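Local coordinates for protein lytic polysaccharide monooxygenase (Neurospora crassa, PDB 4QI8) that probably cleaves cellulose oxidatively as a secreted, copper-dependent monooxygenase of the AA9 family, using a reduced electron donor and dioxygen or hydrogen peroxide, at residues 135-140 with 160-165; 79-84 with 97-102; 38-43 with 154-159; 73-78 with 204-209. All coordinates share one frame; numbering follows the deposited sequence.

Contact 1: 135-140 with 160-165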
# COMPACT_ATOMS: atom_id res chain seq x y z
N SER A 135 10.68 -9.65 -10.19
CA SER A 135 9.25 -9.62 -9.90
C SER A 135 9.02 -9.03 -8.52
O SER A 135 9.80 -9.28 -7.60
CB SER A 135 8.68 -11.03 -9.97
OG SER A 135 8.81 -11.56 -11.27
N TYR A 136 7.95 -8.26 -8.39
CA TYR A 136 7.63 -7.54 -7.16
C TYR A 136 6.14 -7.56 -6.87
O TYR A 136 5.32 -7.56 -7.79
CB TYR A 136 8.02 -6.07 -7.26
CG TYR A 136 9.48 -5.72 -7.11
CD1 TYR A 136 10.38 -5.91 -8.17
CD2 TYR A 136 9.97 -5.17 -5.94
CE1 TYR A 136 11.71 -5.57 -8.04
CE2 TYR A 136 11.30 -4.82 -5.80
CZ TYR A 136 12.16 -5.01 -6.86
OH TYR A 136 13.48 -4.66 -6.68
N LEU A 137 5.80 -7.51 -5.58
CA LEU A 137 4.48 -7.10 -5.16
C LEU A 137 4.51 -5.62 -4.81
O LEU A 137 5.46 -5.15 -4.17
CB LEU A 137 4.02 -7.90 -3.94
CG LEU A 137 3.92 -9.40 -4.17
CD1 LEU A 137 3.59 -10.12 -2.87
CD2 LEU A 137 2.86 -9.71 -5.21
N LEU A 138 3.45 -4.92 -5.21
CA LEU A 138 3.23 -3.53 -4.84
C LEU A 138 1.98 -3.47 -3.99
O LEU A 138 0.88 -3.75 -4.47
CB LEU A 138 3.07 -2.65 -6.08
CG LEU A 138 2.68 -1.19 -5.84
CD1 LEU A 138 3.73 -0.41 -5.05
CD2 LEU A 138 2.41 -0.52 -7.16
N ARG A 139 2.16 -3.17 -2.71
CA ARG A 139 1.07 -3.09 -1.75
C ARG A 139 0.58 -1.65 -1.67
O ARG A 139 1.36 -0.74 -1.40
CB ARG A 139 1.53 -3.58 -0.38
CG ARG A 139 0.52 -3.44 0.74
CD ARG A 139 1.11 -3.99 2.04
NE ARG A 139 0.19 -3.86 3.16
CZ ARG A 139 0.02 -2.76 3.88
NH1 ARG A 139 0.75 -1.68 3.61
NH2 ARG A 139 -0.86 -2.74 4.87
N ALA A 140 -0.73 -1.48 -1.87
CA ALA A 140 -1.43 -0.21 -1.71
C ALA A 140 -2.21 -0.25 -0.42
O ALA A 140 -2.88 -1.24 -0.15
CB ALA A 140 -2.39 -0.00 -2.86
N CYS A 160 -2.78 -5.72 -3.34
CA CYS A 160 -1.43 -5.92 -3.85
C CYS A 160 -1.42 -6.28 -5.32
O CYS A 160 -2.12 -7.18 -5.76
CB CYS A 160 -0.73 -7.06 -3.11
SG CYS A 160 -0.40 -6.69 -1.39
N ALA A 161 -0.57 -5.57 -6.06
CA ALA A 161 -0.36 -5.80 -7.49
C ALA A 161 0.88 -6.62 -7.76
O ALA A 161 1.86 -6.55 -7.02
CB ALA A 161 -0.26 -4.47 -8.21
N GLN A 162 0.83 -7.41 -8.83
CA GLN A 162 1.97 -8.17 -9.31
C GLN A 162 2.65 -7.41 -10.44
O GLN A 162 2.02 -7.11 -11.46
CB GLN A 162 1.56 -9.57 -9.78
CG GLN A 162 0.98 -10.40 -8.64
CD GLN A 162 0.63 -11.84 -8.98
OE1 GLN A 162 0.06 -12.55 -8.14
NE2 GLN A 162 0.99 -12.30 -10.18
N LEU A 163 3.94 -7.11 -10.24
CA LEU A 163 4.76 -6.37 -11.20
C LEU A 163 5.99 -7.16 -11.61
O LEU A 163 6.53 -7.96 -10.85
CB LEU A 163 5.27 -5.05 -10.61
CG LEU A 163 4.25 -4.10 -10.01
CD1 LEU A 163 4.97 -2.84 -9.54
CD2 LEU A 163 3.14 -3.75 -11.01
N SER A 164 6.44 -6.91 -12.83
CA SER A 164 7.77 -7.28 -13.28
C SER A 164 8.52 -5.98 -13.55
O SER A 164 8.22 -5.28 -14.51
CB SER A 164 7.69 -8.14 -14.54
OG SER A 164 8.99 -8.41 -15.04
N ILE A 165 9.46 -5.65 -12.66
CA ILE A 165 10.18 -4.39 -12.75
C ILE A 165 11.46 -4.61 -13.53
O ILE A 165 12.26 -5.49 -13.20
CB ILE A 165 10.46 -3.79 -11.35
CG1 ILE A 165 9.13 -3.46 -10.66
CG2 ILE A 165 11.34 -2.55 -11.47
CD1 ILE A 165 9.24 -2.83 -9.27
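Ile165 lays its terminal methyl on the ring of Tyr136: Ile165 CD1 sits 3.8 Å from the ring centroid, over one face and shifted toward the ring edge at Tyr136 CD1, a CH-pi contact in which the two side chains cross at about a right angle. On the same face of the sheet, Leu138 CB meets Leu163 CD1 at 4.0 Å, with Ala161 beside them. The other face carries Leu137, whose CD2 runs alongside Gln162 CG at 4.0 Å, and Arg139, whose CB rests against Cys160 SG at 3.8 Å. These pairs follow from a beta hairpin of strands 134-144 and 155-166, neighbours in the larger sheet of the AA9 beta-sandwich. Two antiparallel hydrogen-bonded pairs set the register: Tyr136 with Leu163 and Leu138 with Ala161 each exchange two nearly straight N-H...O bonds, Leu163 N to Tyr136 O being 2.8 Å. Farther out, the buried Gln162 amide is satisfied by Arg21 and Ala50 at OE1 and by Thr53 and Asn90 at NE2. Arg139, extended from CG to NE, carries its guanidinium to Glu141 in a salt bridge and to Ile40 O, and lies against Phe181 in a cation-pi contact.

Contact 2: 79-84 with 97-102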
# COMPACT_ATOMS: atom_id res chain seq x y z
N TYR A 79 4.14 0.16 -0.63
CA TYR A 79 5.31 -0.65 -0.33
C TYR A 79 5.60 -1.58 -1.49
O TYR A 79 4.68 -2.03 -2.19
CB TYR A 79 5.09 -1.52 0.90
CG TYR A 79 4.91 -0.84 2.24
CD1 TYR A 79 3.75 -0.17 2.57
CD2 TYR A 79 5.92 -0.93 3.21
CE1 TYR A 79 3.59 0.41 3.83
CE2 TYR A 79 5.75 -0.38 4.47
CZ TYR A 79 4.60 0.29 4.77
OH TYR A 79 4.46 0.82 6.03
N LEU A 80 6.87 -1.92 -1.66
CA LEU A 80 7.30 -2.96 -2.58
C LEU A 80 7.93 -4.13 -1.83
O LEU A 80 8.51 -3.95 -0.75
CB LEU A 80 8.37 -2.42 -3.52
CG LEU A 80 7.86 -1.53 -4.66
CD1 LEU A 80 9.03 -0.86 -5.39
CD2 LEU A 80 7.03 -2.34 -5.66
N ALA A 81 7.84 -5.31 -2.42
CA ALA A 81 8.55 -6.49 -1.93
C ALA A 81 9.02 -7.28 -3.14
O ALA A 81 8.23 -7.58 -4.03
CB ALA A 81 7.66 -7.35 -1.04
N ARG A 82 10.30 -7.63 -3.16
CA ARG A 82 10.88 -8.33 -4.30
C ARG A 82 10.81 -9.84 -4.13
O ARG A 82 11.33 -10.41 -3.16
CB ARG A 82 12.33 -7.90 -4.52
CG ARG A 82 12.91 -8.47 -5.80
CD ARG A 82 14.34 -8.02 -6.03
NE ARG A 82 14.90 -8.53 -7.28
CZ ARG A 82 15.39 -9.76 -7.45
NH1 ARG A 82 15.40 -10.64 -6.45
NH2 ARG A 82 15.89 -10.11 -8.62
N VAL A 83 10.20 -10.50 -5.10
CA VAL A 83 10.14 -11.95 -5.11
C VAL A 83 11.56 -12.52 -5.25
O VAL A 83 12.30 -12.09 -6.12
CB VAL A 83 9.28 -12.42 -6.29
CG1 VAL A 83 9.22 -13.94 -6.32
CG2 VAL A 83 7.87 -11.82 -6.25
N PRO A 84 11.94 -13.50 -4.40
CA PRO A 84 13.28 -14.07 -4.52
C PRO A 84 13.52 -14.72 -5.86
O PRO A 84 12.60 -15.28 -6.46
CB PRO A 84 13.32 -15.13 -3.41
CG PRO A 84 12.30 -14.72 -2.44
CD PRO A 84 11.21 -14.07 -3.25
N ALA A 97 10.38 -10.24 6.48
CA ALA A 97 10.71 -8.83 6.48
C ALA A 97 11.21 -8.44 5.10
O ALA A 97 12.41 -8.30 4.87
CB ALA A 97 11.76 -8.54 7.54
N VAL A 98 10.27 -8.27 4.18
CA VAL A 98 10.56 -8.08 2.77
C VAL A 98 9.99 -6.80 2.18
O VAL A 98 10.30 -6.45 1.05
CB VAL A 98 10.06 -9.30 1.93
CG1 VAL A 98 10.81 -10.55 2.34
CG2 VAL A 98 8.55 -9.50 2.06
N TRP A 99 9.13 -6.11 2.92
CA TRP A 99 8.41 -4.95 2.39
C TRP A 99 9.15 -3.66 2.73
O TRP A 99 9.44 -3.42 3.90
CB TRP A 99 7.01 -4.89 2.99
CG TRP A 99 6.15 -6.06 2.63
CD1 TRP A 99 5.99 -7.22 3.33
CD2 TRP A 99 5.33 -6.19 1.46
NE1 TRP A 99 5.12 -8.06 2.68
CE2 TRP A 99 4.70 -7.45 1.52
CE3 TRP A 99 5.07 -5.36 0.36
CZ2 TRP A 99 3.83 -7.90 0.52
CZ3 TRP A 99 4.21 -5.81 -0.62
CH2 TRP A 99 3.59 -7.05 -0.53
N PHE A 100 9.40 -2.83 1.72
CA PHE A 100 9.95 -1.50 1.98
C PHE A 100 8.99 -0.46 1.43
O PHE A 100 8.32 -0.67 0.42
CB PHE A 100 11.38 -1.32 1.43
CG PHE A 100 11.54 -1.55 -0.05
CD1 PHE A 100 11.70 -2.83 -0.55
CD2 PHE A 100 11.59 -0.48 -0.93
CE1 PHE A 100 11.87 -3.04 -1.91
CE2 PHE A 100 11.79 -0.69 -2.28
CZ PHE A 100 11.93 -1.97 -2.77
N LYS A 101 8.90 0.64 2.16
CA LYS A 101 7.99 1.72 1.85
C LYS A 101 8.58 2.61 0.78
O LYS A 101 9.73 3.03 0.90
CB LYS A 101 7.71 2.53 3.11
CG LYS A 101 6.71 3.65 2.92
CD LYS A 101 6.56 4.50 4.18
CE LYS A 101 5.76 3.80 5.25
NZ LYS A 101 5.83 4.55 6.54
N ILE A 102 7.80 2.91 -0.25
CA ILE A 102 8.24 3.83 -1.29
C ILE A 102 7.45 5.15 -1.32
O ILE A 102 7.83 6.06 -2.04
CB ILE A 102 8.27 3.19 -2.70
CG1 ILE A 102 6.88 2.72 -3.14
CG2 ILE A 102 9.27 2.05 -2.71
CD1 ILE A 102 6.84 2.30 -4.59
O HOH W 1 12.06 -7.06 -0.87
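This is an antiparallel strand pairing, buried within the larger sheet of the sandwich, where strand 76-82 runs beside strand 99-104, and three aromatic rings each receive an aliphatic carbon over a face. Leu80 and Phe100 form the hydrogen-bonded pair, with Leu80 N to Phe100 O at 2.8 Å and Phe100 N to Leu80 O at 2.9 Å. Phe100 CG stands between its own backbone N and carbonyl carbon (chi1 58°), which folds the ring back over the neighbouring strand until Leu80 CB lies 4.0 Å from its centroid. Beside it, Leu80 CD1 meets Ile102 CD1 at 3.9 Å. On the other face of the sheet, Ala81 CB sits above the six-membered ring of Trp99, 3.6 Å from its centroid and only 15° off the normal, while Lys101 CB lies over the Tyr79 ring. The lysine chain then bends at chi3 (-75°), bringing CE to 3.3 Å from Tyr79 OH; its NZ bonds onward to Pro207 O, Pro209 O and His104, and Tyr79 OH to Tyr185. Val98 and Trp99 together face Val179 on the next strand, a classic beta bulge. A water bridges the two segments, accepting from Arg82 N and donating to Val98 O at 2.7 Å. Phe181 meets both Tyr79 and Trp99 edge-to-face.

Contact 3: 38-43 with 154-159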
# COMPACT_ATOMS: atom_id res chain seq x y z
N GLN A 38 -3.50 -11.75 8.70
CA GLN A 38 -2.88 -11.93 7.39
C GLN A 38 -3.45 -10.95 6.37
O GLN A 38 -2.77 -10.59 5.40
CB GLN A 38 -3.05 -13.37 6.88
CG GLN A 38 -2.35 -14.39 7.75
CD GLN A 38 -0.86 -14.20 7.73
OE1 GLN A 38 -0.23 -14.28 6.67
NE2 GLN A 38 -0.27 -13.94 8.89
N GLN A 39 -4.70 -10.53 6.55
CA GLN A 39 -5.30 -9.57 5.64
C GLN A 39 -4.61 -8.21 5.62
O GLN A 39 -4.78 -7.47 4.66
CB GLN A 39 -6.80 -9.40 5.93
CG GLN A 39 -7.63 -10.62 5.58
CD GLN A 39 -9.10 -10.41 5.90
OE1 GLN A 39 -9.44 -9.82 6.92
NE2 GLN A 39 -9.96 -10.87 5.01
N ILE A 40 -3.81 -7.88 6.63
CA ILE A 40 -3.12 -6.58 6.63
C ILE A 40 -2.09 -6.52 5.51
O ILE A 40 -1.63 -5.45 5.12
CB ILE A 40 -2.50 -6.26 8.02
CG1 ILE A 40 -2.29 -4.75 8.23
CG2 ILE A 40 -1.20 -7.02 8.21
CD1 ILE A 40 -3.59 -3.96 8.35
N ARG A 41 -1.68 -7.70 5.00
CA ARG A 41 -0.64 -7.70 3.99
C ARG A 41 -1.20 -7.36 2.60
O ARG A 41 -0.95 -6.29 2.08
CB ARG A 41 0.10 -9.06 4.00
CG ARG A 41 1.23 -9.15 2.99
CD ARG A 41 2.00 -10.47 3.04
NE ARG A 41 1.11 -11.63 3.03
CZ ARG A 41 0.79 -12.42 4.06
NH1 ARG A 41 1.29 -12.28 5.30
NH2 ARG A 41 -0.04 -13.44 3.84
N CYS A 42 -2.01 -8.25 2.05
CA CYS A 42 -2.61 -8.09 0.72
C CYS A 42 -4.13 -8.32 0.73
O CYS A 42 -4.71 -8.56 -0.32
CB CYS A 42 -1.93 -8.99 -0.34
SG CYS A 42 -0.21 -8.55 -0.61
N PHE A 43 -4.73 -8.22 1.90
CA PHE A 43 -6.18 -8.41 2.06
C PHE A 43 -6.65 -9.77 1.54
O PHE A 43 -7.72 -9.88 0.94
CB PHE A 43 -6.98 -7.25 1.41
CG PHE A 43 -8.25 -6.84 2.16
CD1 PHE A 43 -8.94 -7.72 2.98
CD2 PHE A 43 -8.75 -5.55 2.01
CE1 PHE A 43 -10.09 -7.32 3.65
CE2 PHE A 43 -9.89 -5.15 2.68
CZ PHE A 43 -10.55 -6.03 3.51
N ALA A 154 -9.02 2.20 13.28
CA ALA A 154 -8.46 2.61 11.99
C ALA A 154 -8.91 1.63 10.92
O ALA A 154 -8.97 0.43 11.14
CB ALA A 154 -6.94 2.66 12.09
N GLN A 155 -9.19 2.16 9.73
CA GLN A 155 -9.76 1.37 8.64
C GLN A 155 -8.75 1.26 7.50
O GLN A 155 -8.48 2.24 6.80
CB GLN A 155 -11.04 2.03 8.13
CG GLN A 155 -12.11 2.11 9.20
CD GLN A 155 -13.40 2.76 8.74
OE1 GLN A 155 -13.54 3.21 7.60
NE2 GLN A 155 -14.36 2.82 9.66
N PHE A 156 -8.20 0.07 7.31
CA PHE A 156 -7.20 -0.15 6.26
C PHE A 156 -7.85 -0.73 5.00
O PHE A 156 -8.51 -1.77 5.05
CB PHE A 156 -6.10 -1.12 6.74
CG PHE A 156 -5.28 -0.62 7.90
CD1 PHE A 156 -5.74 -0.71 9.20
CD2 PHE A 156 -4.02 -0.09 7.67
CE1 PHE A 156 -4.96 -0.27 10.25
CE2 PHE A 156 -3.24 0.34 8.72
CZ PHE A 156 -3.72 0.26 10.02
N TYR A 157 -7.66 -0.04 3.88
CA TYR A 157 -8.18 -0.45 2.58
C TYR A 157 -6.95 -0.81 1.73
O TYR A 157 -6.13 0.04 1.46
CB TYR A 157 -8.99 0.69 1.94
CG TYR A 157 -10.18 1.10 2.79
CD1 TYR A 157 -11.41 0.45 2.65
CD2 TYR A 157 -10.08 2.12 3.74
CE1 TYR A 157 -12.50 0.80 3.42
CE2 TYR A 157 -11.17 2.48 4.51
CZ TYR A 157 -12.38 1.81 4.35
OH TYR A 157 -13.49 2.13 5.10
N ILE A 158 -6.82 -2.09 1.37
CA ILE A 158 -5.56 -2.67 0.91
C ILE A 158 -5.75 -3.50 -0.35
O ILE A 158 -6.77 -4.19 -0.49
CB ILE A 158 -4.98 -3.59 2.02
CG1 ILE A 158 -4.58 -2.76 3.24
CG2 ILE A 158 -3.79 -4.42 1.53
CD1 ILE A 158 -4.48 -3.58 4.53
N SER A 159 -4.74 -3.50 -1.22
CA SER A 159 -4.58 -4.58 -2.19
C SER A 159 -3.11 -4.68 -2.57
O SER A 159 -2.30 -3.82 -2.21
CB SER A 159 -5.44 -4.37 -3.44
OG SER A 159 -4.90 -3.31 -4.21
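Ile158 is the bump that fits against the short, weakly bonded helix 39-42. Its two branches part at CB: CD1 reaches the backbone on the Ile40 side, 3.5 Å from Ile40 O, while CG2, anti to the backbone N, lies 3.4 Å from Arg41 O. The two branches thus rest against successive carbonyl oxygens of the turn. Ile40 answers from the helix. With CG1 anti to its own N (chi1 -157°), it sends CD1 across to the strand, where the methyl sits in the corner where Ile158 CD1, at 3.9 Å, and the face of the Phe156 ring meet, 3.9 Å from the ring centroid and 17° off the normal. The third piece is Phe43, the residue that leaves the helix with positive phi (57°). Its CB packs against Ile158 CB, and the edge of its ring meets Ile158 O nearly in plane, CD2 to O at 3.5 Å. Away from the interface, Arg41 closes back on Gln38, NH1 and NH2 both gripping OE1 from the same face of the amide, and NH1 also bonds to Phe181 O. Cys42 is joined to Cys160 by a disulfide that fastens the helix to the same strand. Tyr157, whose side chain leaves the strand on the side away from the helix, is a copper ligand, with its hydroxyl bonded to Gln155 OE1 at 2.7 Å; the packing therefore lies behind the AA9 histidine-brace site, in which His1 and His72 complete the protein ligands.

Contact 4: 73-78 with 204-209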
# COMPACT_ATOMS: atom_id res chain seq x y z
N PRO A 73 -10.69 10.34 5.59
CA PRO A 73 -9.45 11.08 5.83
C PRO A 73 -8.33 10.16 6.31
O PRO A 73 -8.54 9.31 7.17
CB PRO A 73 -9.84 12.05 6.94
CG PRO A 73 -10.90 11.32 7.71
CD PRO A 73 -11.68 10.57 6.66
N GLY A 74 -7.14 10.35 5.75
CA GLY A 74 -5.97 9.63 6.18
C GLY A 74 -5.02 9.39 5.03
O GLY A 74 -5.27 9.82 3.90
N PRO A 75 -3.90 8.72 5.32
CA PRO A 75 -2.82 8.60 4.34
C PRO A 75 -2.91 7.40 3.41
O PRO A 75 -3.25 6.29 3.82
CB PRO A 75 -1.59 8.42 5.23
CG PRO A 75 -2.12 7.67 6.40
CD PRO A 75 -3.46 8.29 6.67
N MET A 76 -2.56 7.64 2.15
CA MET A 76 -2.10 6.57 1.27
C MET A 76 -0.65 6.21 1.60
O MET A 76 0.17 7.10 1.86
CB MET A 76 -2.14 6.99 -0.19
CG MET A 76 -3.51 7.21 -0.75
SD MET A 76 -4.55 5.72 -0.77
CE MET A 76 -3.58 4.62 -1.75
N GLN A 77 -0.33 4.92 1.52
CA GLN A 77 1.05 4.46 1.62
C GLN A 77 1.25 3.31 0.63
O GLN A 77 0.32 2.54 0.37
CB GLN A 77 1.40 4.01 3.05
CG GLN A 77 0.89 4.97 4.11
CD GLN A 77 1.52 4.82 5.48
OE1 GLN A 77 1.70 5.82 6.18
NE2 GLN A 77 1.83 3.60 5.89
N PHE A 78 2.45 3.21 0.07
CA PHE A 78 2.79 2.15 -0.87
C PHE A 78 4.10 1.48 -0.47
O PHE A 78 5.06 2.15 -0.07
CB PHE A 78 2.93 2.70 -2.30
CG PHE A 78 1.64 3.21 -2.89
CD1 PHE A 78 0.73 2.33 -3.48
CD2 PHE A 78 1.33 4.56 -2.86
CE1 PHE A 78 -0.44 2.79 -4.01
CE2 PHE A 78 0.14 5.02 -3.39
CZ PHE A 78 -0.75 4.14 -3.96
N TYR A 204 1.89 14.37 12.30
CA TYR A 204 1.32 13.06 12.01
C TYR A 204 2.45 12.07 11.75
O TYR A 204 3.24 12.26 10.83
CB TYR A 204 0.34 13.09 10.82
CG TYR A 204 -0.17 11.69 10.52
CD1 TYR A 204 -1.04 11.07 11.39
CD2 TYR A 204 0.27 10.97 9.41
CE1 TYR A 204 -1.47 9.77 11.17
CE2 TYR A 204 -0.14 9.67 9.19
CZ TYR A 204 -1.01 9.08 10.07
OH TYR A 204 -1.38 7.78 9.85
N LYS A 205 2.52 11.02 12.56
CA LYS A 205 3.55 10.01 12.40
C LYS A 205 3.01 8.82 11.61
O LYS A 205 2.32 7.96 12.15
CB LYS A 205 4.04 9.53 13.76
CG LYS A 205 5.19 8.53 13.69
CD LYS A 205 6.39 9.12 13.01
CE LYS A 205 7.56 8.14 12.98
NZ LYS A 205 8.68 8.72 12.18
N ASN A 206 3.32 8.76 10.32
CA ASN A 206 2.87 7.62 9.52
C ASN A 206 3.36 6.32 10.15
O ASN A 206 4.51 6.24 10.58
CB ASN A 206 3.46 7.67 8.12
CG ASN A 206 3.00 8.88 7.35
OD1 ASN A 206 3.53 9.97 7.51
ND2 ASN A 206 1.99 8.69 6.50
N PRO A 207 2.52 5.28 10.15
CA PRO A 207 3.01 4.00 10.66
C PRO A 207 3.95 3.36 9.65
O PRO A 207 3.92 3.64 8.44
CB PRO A 207 1.72 3.19 10.85
CG PRO A 207 0.82 3.72 9.81
CD PRO A 207 1.12 5.20 9.72
N GLY A 208 4.80 2.49 10.18
CA GLY A 208 5.73 1.75 9.36
C GLY A 208 7.10 2.41 9.26
O GLY A 208 7.38 3.43 9.89
N PRO A 209 7.96 1.82 8.43
CA PRO A 209 9.35 2.26 8.30
C PRO A 209 9.47 3.54 7.52
O PRO A 209 8.51 4.05 6.96
CB PRO A 209 9.99 1.09 7.56
CG PRO A 209 8.88 0.54 6.72
CD PRO A 209 7.67 0.64 7.59
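Hydrogen bonding joins Gln77 to the loop 204-209 at both ends of its amide. Asn206 ND2 donates to Gln77 OE1 at 2.9 Å, an approach lying in the carbonyl plane of the glutamine and close to the plane of the asparagine amide; the two amides are turned only 30° apart. Gln77 NE2 reaches the backbone at Pro207 O, but at 3.3 Å this second bond is weak, and Glu141 OE1 is a further acceptor for the same nitrogen. The glutamine chain is extended beyond CG (chi2 -163°), which carries its amide from strand 76-82 across to the loop. Van der Waals contacts of the proline rings flank the amides. Pro75 CG meets Tyr204 CE2 at 4.0 Å, an apolar pair, and Tyr204 OH at 3.5 Å, the two side chains crossing at about a right angle; Pro75 CB lies 3.8 Å from Asn206 ND2. Pro207 adds its CD at 3.6 Å from Gln77 OE1. The polar ends are held further by the surrounding chain: Asn206 OD1 accepts from Gln106 NE2, Asn206 ND2 also donates to Glu105 O, and Tyr204 OH bonds to Gly191 O. The contact thus fastens a long irregular loop near the C-terminus to the start of a core strand. Neutral amides and ring carbons do this work, and the bond between the two buried amides, together with Glu105, Gln106 and Glu141, probably fixes which way each is flipped.

Overall arrangement
All four contacts reach the six-stranded mixed sheet of the sandwich. Contacts 1 and 2 pair neighbouring strands in it, their centres about 9 Å apart, with strands 134-144 and 76-82 joining them directly. Contact 3 shares strand 155-166 with contact 1; contact 4 shares strand 76-82 with contact 2, where the backbone bond from Ile102 N to Phe78 O links the two. Contacts 1 and 4 lie on opposite sides of the chain's centre, their own centres about 19 Å apart. Along the chain, contact 2 closes before contact 1 opens, while contacts 3 and 4 interleave, so residues distant in sequence dress one continuous sheet that also carries the copper ligand Tyr157.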